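Phosphodiesterase MJ0936 (Methanocaldococcus jannaschii, PDB 2AHD) belongs to the calcineurin-like phosphoesterase superfamily, folding as a compact single-domain sandwich of two mixed beta sheets flanked by helices. Local coordinates at residues I3-D8 against I135-C140; H10-N15 against C141-G146; C34-S39 against N59-R64. All blocks are in the same frame, centred on the assembly; numbering follows the deposited sequence.

Contact 1: residues I3-D8 against I135-C140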
loop_
_atom_site.group_PDB
_atom_site.type_symbol
_atom_site.label_atom_id
_atom_site.label_comp_id
_atom_site.label_asym_id
_atom_site.label_seq_id
_atom_site.Cartn_x
_atom_site.Cartn_y
_atom_site.Cartn_z
ATOM N N ILE A 3 0.349 4.942 9.870
ATOM C CA ILE A 3 0.594 4.903 8.426
ATOM C C ILE A 3 -0.607 4.435 7.606
ATOM O O ILE A 3 -1.411 3.625 8.064
ATOM C CB ILE A 3 1.806 4.001 8.077
ATOM C CG1 ILE A 3 1.707 2.674 8.816
ATOM C CG2 ILE A 3 3.092 4.702 8.428
ATOM C CD1 ILE A 3 2.935 1.813 8.676
ATOM N N GLY A 4 -0.712 4.956 6.387
ATOM C CA GLY A 4 -1.802 4.588 5.505
ATOM C C GLY A 4 -1.452 3.515 4.486
ATOM O O GLY A 4 -0.359 3.503 3.914
ATOM N N ILE A 5 -2.400 2.613 4.252
ATOM C CA ILE A 5 -2.213 1.520 3.303
ATOM C C ILE A 5 -3.258 1.568 2.186
ATOM O O ILE A 5 -4.444 1.815 2.438
ATOM C CB ILE A 5 -2.344 0.167 4.004
ATOM C CG1 ILE A 5 -1.548 0.179 5.304
ATOM C CG2 ILE A 5 -1.844 -0.932 3.096
ATOM C CD1 ILE A 5 -1.697 -1.086 6.118
ATOM N N MET A 6 -2.818 1.344 0.954
ATOM C CA MET A 6 -3.726 1.327 -0.183
ATOM C C MET A 6 -3.175 0.322 -1.197
ATOM O O MET A 6 -2.102 -0.238 -0.987
ATOM C CB MET A 6 -3.902 2.747 -0.769
ATOM C CG MET A 6 -2.702 3.361 -1.447
ATOM S SD MET A 6 -2.933 5.113 -1.688
ATOM C CE MET A 6 -4.279 5.194 -2.679
ATOM N N SER A 7 -3.919 0.061 -2.270
ATOM C CA SER A 7 -3.495 -0.904 -3.290
ATOM C C SER A 7 -4.481 -0.966 -4.452
ATOM O O SER A 7 -5.639 -0.589 -4.310
ATOM C CB SER A 7 -3.353 -2.295 -2.652
ATOM O OG SER A 7 -2.921 -3.266 -3.584
ATOM N N ASP A 8 -4.013 -1.443 -5.601
ATOM C CA ASP A 8 -4.861 -1.577 -6.787
ATOM C C ASP A 8 -5.819 -0.402 -6.944
ATOM O O ASP A 8 -6.998 -0.523 -6.629
ATOM C CB ASP A 8 -5.693 -2.862 -6.713
ATOM C CG ASP A 8 -4.914 -4.029 -6.174
ATOM O OD1 ASP A 8 -3.883 -4.364 -6.768
ATOM O OD2 ASP A 8 -5.330 -4.616 -5.149
ATOM N N ILE A 135 -1.966 -7.959 6.220
ATOM C CA ILE A 135 -2.906 -6.963 5.733
ATOM C C ILE A 135 -3.018 -6.752 4.225
ATOM O O ILE A 135 -2.025 -6.575 3.533
ATOM C CB ILE A 135 -2.592 -5.586 6.359
ATOM C CG1 ILE A 135 -2.624 -5.685 7.887
ATOM C CG2 ILE A 135 -3.584 -4.534 5.852
ATOM C CD1 ILE A 135 -2.147 -4.425 8.586
ATOM N N ASN A 136 -4.249 -6.769 3.731
ATOM C CA ASN A 136 -4.542 -6.510 2.330
ATOM C C ASN A 136 -5.555 -5.390 2.473
ATOM O O ASN A 136 -6.640 -5.585 3.004
ATOM C CB ASN A 136 -5.181 -7.724 1.648
ATOM C CG ASN A 136 -5.407 -7.509 0.156
ATOM O OD1 ASN A 136 -5.822 -6.430 -0.288
ATOM N ND2 ASN A 136 -5.149 -8.549 -0.627
ATOM N N PRO A 137 -5.198 -4.191 2.038
ATOM C CA PRO A 137 -6.127 -3.071 2.158
ATOM C C PRO A 137 -7.372 -3.149 1.294
ATOM O O PRO A 137 -8.311 -2.370 1.485
ATOM C CB PRO A 137 -5.256 -1.870 1.807
ATOM C CG PRO A 137 -4.270 -2.441 0.854
ATOM C CD PRO A 137 -3.915 -3.759 1.471
ATOM N N GLY A 138 -7.396 -4.090 0.353
ATOM C CA GLY A 138 -8.536 -4.185 -0.535
ATOM C C GLY A 138 -8.267 -3.284 -1.730
ATOM O O GLY A 138 -7.211 -2.668 -1.815
ATOM N N GLU A 139 -9.224 -3.185 -2.645
ATOM C CA GLU A 139 -9.059 -2.381 -3.846
ATOM C C GLU A 139 -9.579 -0.971 -3.681
ATOM O O GLU A 139 -10.727 -0.750 -3.307
ATOM C CB GLU A 139 -9.776 -3.054 -5.009
ATOM C CG GLU A 139 -11.189 -3.470 -4.668
ATOM C CD GLU A 139 -11.984 -3.894 -5.866
ATOM O OE1 GLU A 139 -13.191 -4.156 -5.709
ATOM O OE2 GLU A 139 -11.412 -3.962 -6.964
ATOM N N CYS A 140 -8.731 -0.002 -3.973
ATOM C CA CYS A 140 -9.127 1.382 -3.853
ATOM C C CYS A 140 -10.144 1.756 -4.932
ATOM O O CYS A 140 -11.009 2.595 -4.708
ATOM C CB CYS A 140 -7.888 2.264 -3.943
ATOM S SG CYS A 140 -8.186 3.996 -3.619
#

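Contact 2: residues H10-N15 against C141-G146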
loop_
_atom_site.group_PDB
_atom_site.type_symbol
_atom_site.label_atom_id
_atom_site.label_comp_id
_atom_site.label_asym_id
_atom_site.label_seq_id
_atom_site.Cartn_x
_atom_site.Cartn_y
_atom_site.Cartn_z
ATOM N N HIS A 10 -6.006 1.267 -9.964
ATOM C CA HIS A 10 -6.410 1.162 -11.360
ATOM C C HIS A 10 -6.953 2.418 -12.020
ATOM O O HIS A 10 -8.055 2.429 -12.562
ATOM C CB HIS A 10 -7.412 0.031 -11.490
ATOM C CG HIS A 10 -6.878 -1.283 -11.018
ATOM N ND1 HIS A 10 -6.014 -2.045 -11.771
ATOM C CD2 HIS A 10 -7.009 -1.924 -9.832
ATOM C CE1 HIS A 10 -5.629 -3.098 -11.069
ATOM N NE2 HIS A 10 -6.217 -3.047 -9.887
ATOM N N ASP A 11 -6.160 3.481 -11.967
ATOM C CA ASP A 11 -6.503 4.755 -12.587
ATOM C C ASP A 11 -7.784 5.463 -12.132
ATOM O O ASP A 11 -8.149 6.511 -12.691
ATOM C CB ASP A 11 -6.547 4.558 -14.095
ATOM C CG ASP A 11 -5.230 4.088 -14.647
ATOM O OD1 ASP A 11 -4.223 4.166 -13.917
ATOM O OD2 ASP A 11 -5.194 3.656 -15.812
ATOM N N HIS A 12 -8.456 4.910 -11.124
ATOM C CA HIS A 12 -9.687 5.509 -10.629
ATOM C C HIS A 12 -9.390 6.818 -9.925
ATOM O O HIS A 12 -9.358 6.878 -8.696
ATOM C CB HIS A 12 -10.368 4.548 -9.673
ATOM C CG HIS A 12 -11.785 4.904 -9.372
ATOM N ND1 HIS A 12 -12.776 3.959 -9.233
ATOM C CD2 HIS A 12 -12.375 6.101 -9.167
ATOM C CE1 HIS A 12 -13.917 4.558 -8.956
ATOM N NE2 HIS A 12 -13.701 5.860 -8.910
ATOM N N LEU A 13 -9.196 7.880 -10.699
ATOM C CA LEU A 13 -8.853 9.171 -10.119
ATOM C C LEU A 13 -9.682 9.637 -8.922
ATOM O O LEU A 13 -9.129 10.054 -7.914
ATOM C CB LEU A 13 -8.831 10.233 -11.211
ATOM C CG LEU A 13 -7.617 10.034 -12.125
ATOM C CD1 LEU A 13 -7.579 11.103 -13.194
ATOM C CD2 LEU A 13 -6.346 10.075 -11.290
ATOM N N PRO A 14 -11.015 9.571 -9.016
ATOM C CA PRO A 14 -11.886 9.989 -7.920
ATOM C C PRO A 14 -11.485 9.345 -6.613
ATOM O O PRO A 14 -11.138 10.021 -5.657
ATOM C CB PRO A 14 -13.247 9.517 -8.375
ATOM C CG PRO A 14 -13.175 9.708 -9.830
ATOM C CD PRO A 14 -11.814 9.163 -10.181
ATOM N N ASN A 15 -11.535 8.024 -6.573
ATOM C CA ASN A 15 -11.181 7.300 -5.363
ATOM C C ASN A 15 -9.743 7.552 -4.916
ATOM O O ASN A 15 -9.426 7.468 -3.726
ATOM C CB ASN A 15 -11.440 5.811 -5.570
ATOM C CG ASN A 15 -12.908 5.476 -5.494
ATOM O OD1 ASN A 15 -13.752 6.358 -5.615
ATOM N ND2 ASN A 15 -13.227 4.200 -5.296
ATOM N N CYS A 141 -10.045 1.131 -6.102
ATOM C CA CYS A 141 -10.979 1.406 -7.202
ATOM C C CYS A 141 -12.332 0.779 -6.901
ATOM O O CYS A 141 -13.370 1.296 -7.314
ATOM C CB CYS A 141 -10.448 0.839 -8.512
ATOM S SG CYS A 141 -10.138 -0.911 -8.436
ATOM N N GLY A 142 -12.302 -0.337 -6.177
ATOM C CA GLY A 142 -13.518 -1.036 -5.805
ATOM C C GLY A 142 -14.215 -1.688 -6.972
ATOM O O GLY A 142 -15.324 -2.185 -6.824
ATOM N N TYR A 143 -13.551 -1.706 -8.129
ATOM C CA TYR A 143 -14.103 -2.263 -9.372
ATOM C C TYR A 143 -14.617 -3.683 -9.335
ATOM O O TYR A 143 -15.720 -3.963 -9.799
ATOM C CB TYR A 143 -13.079 -2.194 -10.505
ATOM C CG TYR A 143 -12.920 -0.836 -11.115
ATOM C CD1 TYR A 143 -14.020 -0.039 -11.376
ATOM C CD2 TYR A 143 -11.663 -0.365 -11.478
ATOM C CE1 TYR A 143 -13.879 1.204 -11.990
ATOM C CE2 TYR A 143 -11.506 0.881 -12.093
ATOM C CZ TYR A 143 -12.621 1.662 -12.347
ATOM O OH TYR A 143 -12.472 2.895 -12.946
ATOM N N LEU A 144 -13.820 -4.581 -8.781
ATOM C CA LEU A 144 -14.190 -5.978 -8.775
ATOM C C LEU A 144 -15.000 -6.492 -7.600
ATOM O O LEU A 144 -15.382 -7.644 -7.598
ATOM C CB LEU A 144 -12.925 -6.836 -8.989
ATOM C CG LEU A 144 -12.045 -6.438 -10.209
ATOM C CD1 LEU A 144 -10.862 -7.393 -10.356
ATOM C CD2 LEU A 144 -12.886 -6.412 -11.501
ATOM N N THR A 145 -15.283 -5.653 -6.614
ATOM C CA THR A 145 -16.070 -6.093 -5.451
ATOM C C THR A 145 -17.162 -5.084 -5.135
ATOM O O THR A 145 -18.058 -5.361 -4.340
ATOM C CB THR A 145 -15.227 -6.242 -4.140
ATOM O OG1 THR A 145 -14.805 -4.947 -3.702
ATOM C CG2 THR A 145 -14.014 -7.140 -4.346
ATOM N N GLY A 146 -17.067 -3.908 -5.743
ATOM C CA GLY A 146 -18.048 -2.873 -5.512
ATOM C C GLY A 146 -17.855 -2.152 -4.197
ATOM O O GLY A 146 -18.662 -1.318 -3.821
#

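Contact 3: residues C34-S39 against N59-R64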
loop_
_atom_site.group_PDB
_atom_site.type_symbol
_atom_site.label_atom_id
_atom_site.label_comp_id
_atom_site.label_asym_id
_atom_site.label_seq_id
_atom_site.Cartn_x
_atom_site.Cartn_y
_atom_site.Cartn_z
ATOM N N CYS A 34 0.687 -0.917 -2.545
ATOM C CA CYS A 34 1.307 -2.100 -3.115
ATOM C C CYS A 34 0.786 -2.550 -4.451
ATOM O O CYS A 34 1.376 -3.412 -5.091
ATOM C CB CYS A 34 1.201 -3.268 -2.133
ATOM S SG CYS A 34 -0.050 -3.099 -0.847
ATOM N N GLY A 35 -0.310 -1.948 -4.885
ATOM C CA GLY A 35 -0.938 -2.372 -6.124
ATOM C C GLY A 35 -0.569 -1.692 -7.405
ATOM O O GLY A 35 0.521 -1.163 -7.557
ATOM N N ASP A 36 -1.505 -1.731 -8.338
ATOM C CA ASP A 36 -1.302 -1.122 -9.634
ATOM C C ASP A 36 -1.901 0.282 -9.638
ATOM O O ASP A 36 -3.116 0.445 -9.525
ATOM C CB ASP A 36 -1.979 -1.936 -10.761
ATOM C CG ASP A 36 -1.770 -3.444 -10.641
ATOM O OD1 ASP A 36 -2.725 -4.148 -10.241
ATOM O OD2 ASP A 36 -0.669 -3.926 -10.959
ATOM N N PHE A 37 -1.055 1.302 -9.727
ATOM C CA PHE A 37 -1.573 2.670 -9.830
ATOM C C PHE A 37 -2.046 2.477 -11.231
ATOM O O PHE A 37 -3.140 2.888 -11.627
ATOM C CB PHE A 37 -0.446 3.697 -9.877
ATOM C CG PHE A 37 0.639 3.441 -8.899
ATOM C CD1 PHE A 37 1.466 2.341 -9.046
ATOM C CD2 PHE A 37 0.812 4.285 -7.807
ATOM C CE1 PHE A 37 2.448 2.081 -8.114
ATOM C CE2 PHE A 37 1.788 4.035 -6.871
ATOM C CZ PHE A 37 2.609 2.932 -7.021
ATOM N N VAL A 38 -1.130 1.810 -11.939
ATOM C CA VAL A 38 -1.220 1.398 -13.318
ATOM C C VAL A 38 -0.699 2.424 -14.307
ATOM O O VAL A 38 0.358 2.211 -14.889
ATOM C CB VAL A 38 -2.650 0.971 -13.665
ATOM C CG1 VAL A 38 -3.000 1.428 -15.045
ATOM C CG2 VAL A 38 -2.775 -0.534 -13.552
ATOM N N SER A 39 -1.413 3.534 -14.492
ATOM C CA SER A 39 -0.999 4.542 -15.455
ATOM C C SER A 39 -0.167 5.658 -14.852
ATOM O O SER A 39 -0.371 6.041 -13.704
ATOM C CB SER A 39 -2.220 5.134 -16.148
ATOM O OG SER A 39 -2.832 4.191 -16.999
ATOM N N ASN A 59 1.402 -6.173 -11.281
ATOM C CA ASN A 59 1.617 -6.884 -12.530
ATOM C C ASN A 59 1.101 -6.078 -13.708
ATOM O O ASN A 59 1.418 -6.391 -14.850
ATOM C CB ASN A 59 0.920 -8.242 -12.484
ATOM C CG ASN A 59 -0.481 -8.142 -11.940
ATOM O OD1 ASN A 59 -0.711 -7.535 -10.884
ATOM N ND2 ASN A 59 -1.435 -8.729 -12.653
ATOM N N ASN A 60 0.315 -5.041 -13.439
ATOM C CA ASN A 60 -0.239 -4.232 -14.512
ATOM C C ASN A 60 0.483 -2.915 -14.708
ATOM O O ASN A 60 0.234 -2.206 -15.683
ATOM C CB ASN A 60 -1.716 -3.977 -14.256
ATOM C CG ASN A 60 -2.537 -5.226 -14.363
ATOM O OD1 ASN A 60 -2.668 -5.797 -15.437
ATOM N ND2 ASN A 60 -3.090 -5.668 -13.250
ATOM N N ASP A 61 1.373 -2.582 -13.781
ATOM C CA ASP A 61 2.122 -1.341 -13.890
ATOM C C ASP A 61 3.083 -1.480 -15.066
ATOM O O ASP A 61 4.167 -2.048 -14.933
ATOM C CB ASP A 61 2.909 -1.053 -12.604
ATOM C CG ASP A 61 2.014 -0.891 -11.381
ATOM O OD1 ASP A 61 0.946 -0.259 -11.491
ATOM O OD2 ASP A 61 2.386 -1.376 -10.297
ATOM N N GLY A 62 2.674 -0.959 -16.216
ATOM C CA GLY A 62 3.497 -1.048 -17.407
ATOM C C GLY A 62 4.781 -0.240 -17.421
ATOM O O GLY A 62 5.798 -0.711 -17.927
ATOM N N GLU A 63 4.759 0.965 -16.865
ATOM C CA GLU A 63 5.944 1.813 -16.867
ATOM C C GLU A 63 6.703 1.870 -15.549
ATOM O O GLU A 63 6.684 2.891 -14.872
ATOM C CB GLU A 63 5.542 3.223 -17.277
ATOM C CG GLU A 63 4.895 3.282 -18.632
ATOM C CD GLU A 63 5.599 4.252 -19.542
ATOM O OE1 GLU A 63 6.843 4.179 -19.639
ATOM O OE2 GLU A 63 4.911 5.087 -20.162
ATOM N N ARG A 64 7.391 0.789 -15.199
ATOM C CA ARG A 64 8.151 0.726 -13.947
ATOM C C ARG A 64 9.257 1.770 -13.928
ATOM O O ARG A 64 9.564 2.371 -12.897
ATOM C CB ARG A 64 8.777 -0.654 -13.796
ATOM C CG ARG A 64 7.865 -1.784 -14.210
ATOM C CD ARG A 64 8.669 -3.035 -14.509
ATOM N NE ARG A 64 9.474 -3.450 -13.366
ATOM C CZ ARG A 64 8.975 -3.965 -12.253
ATOM N NH1 ARG A 64 7.666 -4.136 -12.125
ATOM N NH2 ARG A 64 9.783 -4.298 -11.261
#

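Contact 1: residues I3-D8 against I135-C140
Ile5 packs on Ile135 and Pro137 in the core of the calcineurin-like sandwich, where strand 3-6 of the six-stranded sheet faces strand 133-136 of the five-stranded one. The two branches of Ile5 divide the work. CD1 meets CG2 of Ile135 at 3.9 Å, the side chains crossing at about a right angle, while CG2 of Ile5 rests on CG of Pro137 at 3.6 Å. A chi1 of -46° allows this by holding CG2 opposite the backbone N and CG1 beside it. The compact proline ring extends the apolar seam past the strand end, its CG lying 3.6 Å from CB of Ser7. Beyond it, backbone polarity takes over: Cys140 N donates to Ser7 O at 3.2 Å, and a weak second bond runs from the same N to Asp8 O. Cys140 also turns a small, apolar sulfur to Met6, whose CE lies 4.2 Å from SG.

An Asx turn shapes this loop, with Asn136 OD1 accepting from Gly138 N at 2.9 Å. Glycine suits position 138 because, at its backbone angles, a CB would collide with the preceding carbonyl O. The carboxylate of Glu139 lies clear of strand 3-6 and binds His122, Leu144 N and Thr145, fixing the next part of the loop. Asp8 opens the Asp-x-His signature of this superfamily; its OD1 accepts from His120 N, while OD2 receives a weak bond of 3.2 Å from Ser7 OG.

Contact 2: residues H10-N15 against C141-G146
His12 and Cys141 bring the two backbones closest, with CA atoms 5.5 Å apart. Residues 10-15 pass through positive phi angles at His10 and Asp11, bend through an inverse gamma turn centred on His12, the N-cap residue, and enter helix 13-24; residues 141-146 form an irregular loop in which Gly142 and Gly146 adopt the positive phi angles that glycine accepts readily. Cys141 fills the gap between the backbones. Its CB packs on CB of His12 at 3.9 Å, while its SG turns to the other histidine, lying near the plane of the His10 ring, at its edge, 3.6 Å from CD2. With SG held between the backbone N and the carbonyl carbon (chi1 57°), the sulfur also accepts the N-H of Tyr143 at 3.5 Å and 166°, tying the turn together.

His10 is the histidine of the superfamily's Asp-x-His motif, which in relatives contributes to a metal site, and its ring also meets that of His122. Further out, the planes of His12 and Tyr143 lie 30° apart but are displaced from one another, so with centroids 5.3 Å apart the rings barely overlap. The edge of Tyr143 is turned to the His10 backbone, placing CE2 3.8 Å from His10 O. Asn15, in the first turn of the helix, lays its CG 3.5 Å above the His12 ring plane, toward the rim, and its ND2 donates to Cys140 O.

Contact 3: residues C34-S39 against N59-R64
Phe37 presents an edge to Asp61: OD1 lies in the ring plane, 3.6 Å from CD1, and the carboxylate is turned 49° from the ring. The aromatic C-H edge, with its slight positive charge, suits a carboxylate oxygen, while the ring itself stacks with His33 and packs on helix 43-46. The planes of the Asp36 carboxylate and the Asn60 amide are likewise steeply angled.

The two loops follow the neighbouring parallel strands 30-33 and 52-56 and carry the Gly-Asp (Gly35-Asp36) and Gly-Asn (Gly58-Asn59) signatures of calcineurin-like phosphoesterases, which in relatives line the metal site. Asp36 fastens one loop to the other through both its oxygens. OD2 accepts the backbone N-H of Asn60 at 2.9 Å and 160°, the donor approaching from above the carboxylate plane, while OD1 takes a weak bond of 3.4 Å from Asn60 ND2. With CG beside its own backbone N (chi1 -44°), the carboxylate can reach across to the 59-64 loop. Val38 CG2 packs on Asn60 CB at 3.7 Å, giving the polar pair an apolar flank.

Asp61 reaches back in the other direction. Its OD2 is held by Gly58 N, which steadies the carboxylate, and its OD1 lies close to the 34-39 backbone, 3.1 Å from Phe37 N.

How the contacts relate
The three contacts touch pairwise, forming a triangle of loops, with contact 1 nearest the centre of the chain. The centre of contact 1 lies about 12 Å from that of contact 2 and about 14 Å from that of contact 3, and the centres of contacts 2 and 3 are also about 14 Å apart. Asp8 O packs against Cys141 SG at 3.6 Å where contacts 1 and 2 meet, while Met6 O and Cys34 N, 3.3 Å apart, join contacts 1 and 3. Contacts 2 and 3 meet where His10 N lies 3.0 Å from Asp36 O and Asp11 OD2 lies 2.7 Å from Ser39 OG. Asp8, His10, Asp36 and Asn59 thereby converge, consistent with the metal site of related phosphoesterases; Asp8 OD1 and Asp36 OD1 are 3.7 Å apart.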